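Local coordinates for paenibacillus xanthan lyase (Paenibacillus, PDB 6F2P), which cleaves the polysaccharide xanthan by elimination, as a lyase with the domains of polysaccharide lyase family 8, at residues A[195-204]-A[251-262]. Sequence-based numbering, arbitrary orientation. Where two conformers were deposited one is given.
Sequences RDGISALLPY and VTDPNKNNVYRW
L202 packs against N255 and V259, CB meeting N255 CB and CD2 lying 3.7 Å from V259 CG2. Chi1 turns CG away from the carbonyl carbon (-59°), and the further turn at chi2 sends CD2 to V259 and CD1 toward K256 N. L202 O accepts a weak but straight bond (179°) from N258 ND2, 3.3 Å away, and a proton from a water that in turn accepts from W262 NE1. That water sits over one face of the Y204 ring. The ring slants across the N258 amide, CE2 3.5 Å from N258 CG, planes 35° apart; its OH comes to R261 CB, and CE1 meets the indole edge of W262, 3.8 Å from NE1. With an alanine here, the indole edge and R261 CB are likely to lose their phenol neighbour, and the water the ring beneath it. D253 divides its carboxylate: OD1 accepts from N255 N in a capping bond, whereas OD2 lies 3.0 Å from S199 OG and takes a water shared with S199 O and N255 ND2. Within the N-terminal alpha-helical domain, the contact thus joins the exit of helix 188-197 to helix 256-267, with I198 and L201 packing on helix 168-184 and V251 and V259 on helix 229-244.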
# COMPACT_ATOMS: atom_id res chain seq x y z
N ARG A 195 26.06 -4.45 -21.13
CA ARG A 195 25.56 -3.17 -20.63
C ARG A 195 24.07 -3.03 -20.87
O ARG A 195 23.33 -2.60 -19.99
CB ARG A 195 26.31 -2.02 -21.30
CG ARG A 195 25.74 -0.63 -20.98
CD ARG A 195 25.99 0.35 -22.13
NE ARG A 195 25.41 -0.12 -23.39
CZ ARG A 195 25.89 0.18 -24.59
NH1 ARG A 195 26.96 0.96 -24.71
NH2 ARG A 195 25.31 -0.31 -25.68
N ASP A 196 23.62 -3.41 -22.07
CA ASP A 196 22.22 -3.19 -22.44
C ASP A 196 21.27 -4.13 -21.70
O ASP A 196 20.08 -3.84 -21.56
CB ASP A 196 22.02 -3.33 -23.95
CG ASP A 196 22.73 -2.23 -24.74
OD1 ASP A 196 22.91 -1.11 -24.21
OD2 ASP A 196 23.10 -2.49 -25.91
N GLY A 197 21.79 -5.25 -21.22
CA GLY A 197 20.95 -6.27 -20.62
C GLY A 197 20.23 -5.81 -19.36
O GLY A 197 19.13 -6.29 -19.07
N ILE A 198 20.83 -4.89 -18.61
CA ILE A 198 20.22 -4.47 -17.36
C ILE A 198 19.13 -3.38 -17.48
O ILE A 198 18.40 -3.13 -16.51
CB ILE A 198 21.27 -3.99 -16.34
CG1 ILE A 198 21.93 -2.70 -16.81
CG2 ILE A 198 22.28 -5.09 -16.07
CD1 ILE A 198 22.72 -2.00 -15.72
N SER A 199 19.01 -2.74 -18.64
CA SER A 199 18.04 -1.64 -18.79
C SER A 199 16.62 -2.06 -18.42
O SER A 199 15.93 -1.36 -17.69
CB SER A 199 18.08 -1.04 -20.20
OG SER A 199 19.32 -0.39 -20.44
N ALA A 200 16.20 -3.22 -18.90
CA ALA A 200 14.86 -3.71 -18.61
C ALA A 200 14.60 -3.91 -17.11
O ALA A 200 13.45 -4.03 -16.71
CB ALA A 200 14.59 -5.00 -19.37
N LEU A 201 15.65 -3.92 -16.30
CA LEU A 201 15.52 -4.09 -14.85
C LEU A 201 15.38 -2.76 -14.11
O LEU A 201 15.11 -2.74 -12.90
CB LEU A 201 16.76 -4.79 -14.28
CG LEU A 201 17.09 -6.21 -14.73
CD1 LEU A 201 18.42 -6.62 -14.13
CD2 LEU A 201 15.99 -7.16 -14.31
N LEU A 202 15.61 -1.67 -14.81
CA LEU A 202 15.65 -0.35 -14.19
C LEU A 202 14.32 0.38 -13.90
O LEU A 202 14.21 1.04 -12.87
CB LEU A 202 16.59 0.57 -14.97
CG LEU A 202 18.05 0.11 -15.12
CD1 LEU A 202 18.85 1.13 -15.90
CD2 LEU A 202 18.69 -0.14 -13.77
N PRO A 203 13.31 0.29 -14.79
CA PRO A 203 12.12 1.11 -14.56
C PRO A 203 11.36 0.74 -13.30
O PRO A 203 11.49 -0.39 -12.82
CB PRO A 203 11.25 0.81 -15.78
CG PRO A 203 12.19 0.35 -16.82
CD PRO A 203 13.23 -0.42 -16.08
N TYR A 204 10.58 1.68 -12.77
CA TYR A 204 9.67 1.39 -11.66
C TYR A 204 8.48 0.60 -12.18
O TYR A 204 8.22 0.57 -13.39
CB TYR A 204 9.20 2.68 -11.00
CG TYR A 204 10.27 3.39 -10.20
CD1 TYR A 204 10.72 2.86 -9.00
CD2 TYR A 204 10.83 4.58 -10.64
CE1 TYR A 204 11.70 3.48 -8.26
CE2 TYR A 204 11.81 5.21 -9.91
CZ TYR A 204 12.24 4.66 -8.72
OH TYR A 204 13.21 5.27 -7.96
N VAL A 251 27.07 2.89 -18.43
CA VAL A 251 25.62 2.86 -18.45
C VAL A 251 25.12 4.27 -18.69
O VAL A 251 25.48 5.21 -17.96
CB VAL A 251 25.07 2.29 -17.13
CG1 VAL A 251 23.55 2.19 -17.19
CG2 VAL A 251 25.66 0.93 -16.86
N THR A 252 24.30 4.44 -19.73
CA THR A 252 23.82 5.76 -20.10
C THR A 252 22.32 5.93 -19.87
O THR A 252 21.83 7.06 -19.83
CB THR A 252 24.12 6.09 -21.58
OG1 THR A 252 23.49 5.11 -22.42
CG2 THR A 252 25.61 6.09 -21.84
N ASP A 253 21.61 4.81 -19.74
CA ASP A 253 20.16 4.81 -19.54
C ASP A 253 19.80 5.78 -18.41
O ASP A 253 20.34 5.70 -17.32
CB ASP A 253 19.72 3.39 -19.20
CG ASP A 253 18.21 3.20 -19.26
OD1 ASP A 253 17.45 4.18 -19.04
OD2 ASP A 253 17.78 2.05 -19.51
N PRO A 254 18.91 6.75 -18.68
CA PRO A 254 18.59 7.74 -17.65
C PRO A 254 17.98 7.10 -16.41
O PRO A 254 18.10 7.63 -15.29
CB PRO A 254 17.56 8.64 -18.34
CG PRO A 254 17.81 8.46 -19.78
CD PRO A 254 18.23 7.04 -19.95
N ASN A 255 17.34 5.95 -16.61
CA ASN A 255 16.78 5.19 -15.51
C ASN A 255 17.81 4.71 -14.47
O ASN A 255 17.44 4.29 -13.38
CB ASN A 255 15.98 4.00 -16.04
CG ASN A 255 14.66 4.42 -16.67
OD1 ASN A 255 14.09 5.46 -16.33
ND2 ASN A 255 14.16 3.60 -17.58
N LYS A 256 19.09 4.79 -14.80
CA LYS A 256 20.13 4.41 -13.87
C LYS A 256 20.05 5.22 -12.58
O LYS A 256 20.49 4.75 -11.52
CB LYS A 256 21.52 4.53 -14.50
CG LYS A 256 21.99 5.95 -14.76
CD LYS A 256 23.38 5.98 -15.39
CE LYS A 256 23.71 7.37 -15.97
NZ LYS A 256 24.11 8.35 -14.92
N ASN A 257 19.49 6.42 -12.67
CA ASN A 257 19.37 7.27 -11.50
C ASN A 257 18.35 6.71 -10.49
O ASN A 257 18.38 7.05 -9.30
CB ASN A 257 19.08 8.72 -11.92
CG ASN A 257 20.14 9.26 -12.90
OD1 ASN A 257 21.35 9.26 -12.61
ND2 ASN A 257 19.69 9.72 -14.07
N ASN A 258 17.48 5.81 -10.95
CA ASN A 258 16.56 5.08 -10.08
C ASN A 258 17.30 4.20 -9.08
O ASN A 258 16.86 4.01 -7.94
CB ASN A 258 15.60 4.21 -10.90
CG ASN A 258 14.75 5.03 -11.86
OD1 ASN A 258 14.71 6.26 -11.78
ND2 ASN A 258 14.05 4.34 -12.76
N VAL A 259 18.44 3.68 -9.52
CA VAL A 259 19.26 2.82 -8.67
C VAL A 259 19.77 3.60 -7.46
O VAL A 259 19.89 3.06 -6.37
CB VAL A 259 20.45 2.20 -9.45
CG1 VAL A 259 21.31 1.34 -8.54
CG2 VAL A 259 19.94 1.40 -10.63
N TYR A 260 20.04 4.89 -7.64
CA TYR A 260 20.47 5.71 -6.51
C TYR A 260 19.28 5.99 -5.59
O TYR A 260 19.42 5.94 -4.37
CB TYR A 260 21.15 7.00 -6.99
CG TYR A 260 22.35 6.70 -7.85
CD1 TYR A 260 23.60 6.47 -7.28
CD2 TYR A 260 22.23 6.59 -9.23
CE1 TYR A 260 24.69 6.17 -8.06
CE2 TYR A 260 23.32 6.28 -10.02
CZ TYR A 260 24.55 6.07 -9.43
OH TYR A 260 25.64 5.78 -10.21
N ARG A 261 18.12 6.23 -6.18
CA ARG A 261 16.91 6.45 -5.40
C ARG A 261 16.58 5.22 -4.55
O ARG A 261 16.11 5.37 -3.40
CB ARG A 261 15.72 6.80 -6.30
CG ARG A 261 15.87 8.05 -7.17
CD ARG A 261 16.60 9.19 -6.45
NE ARG A 261 15.90 9.65 -5.25
CZ ARG A 261 16.35 10.63 -4.46
NH1 ARG A 261 17.49 11.24 -4.75
NH2 ARG A 261 15.67 10.98 -3.38
N TRP A 262 16.82 4.03 -5.11
CA TRP A 262 16.51 2.76 -4.41
C TRP A 262 17.10 2.74 -3.01
O TRP A 262 16.48 2.26 -2.07
CB TRP A 262 17.02 1.54 -5.18
CG TRP A 262 16.32 1.29 -6.49
CD1 TRP A 262 15.13 1.83 -6.90
CD2 TRP A 262 16.76 0.43 -7.55
NE1 TRP A 262 14.81 1.35 -8.16
CE2 TRP A 262 15.80 0.50 -8.57
CE3 TRP A 262 17.88 -0.39 -7.73
CZ2 TRP A 262 15.92 -0.22 -9.77
CZ3 TRP A 262 18.00 -1.11 -8.92
CH2 TRP A 262 17.02 -1.02 -9.92
O HOH W 1 15.28 1.43 -19.10
O HOH W 2 13.26 1.73 -10.56
O HOH W 3 11.11 4.68 -14.40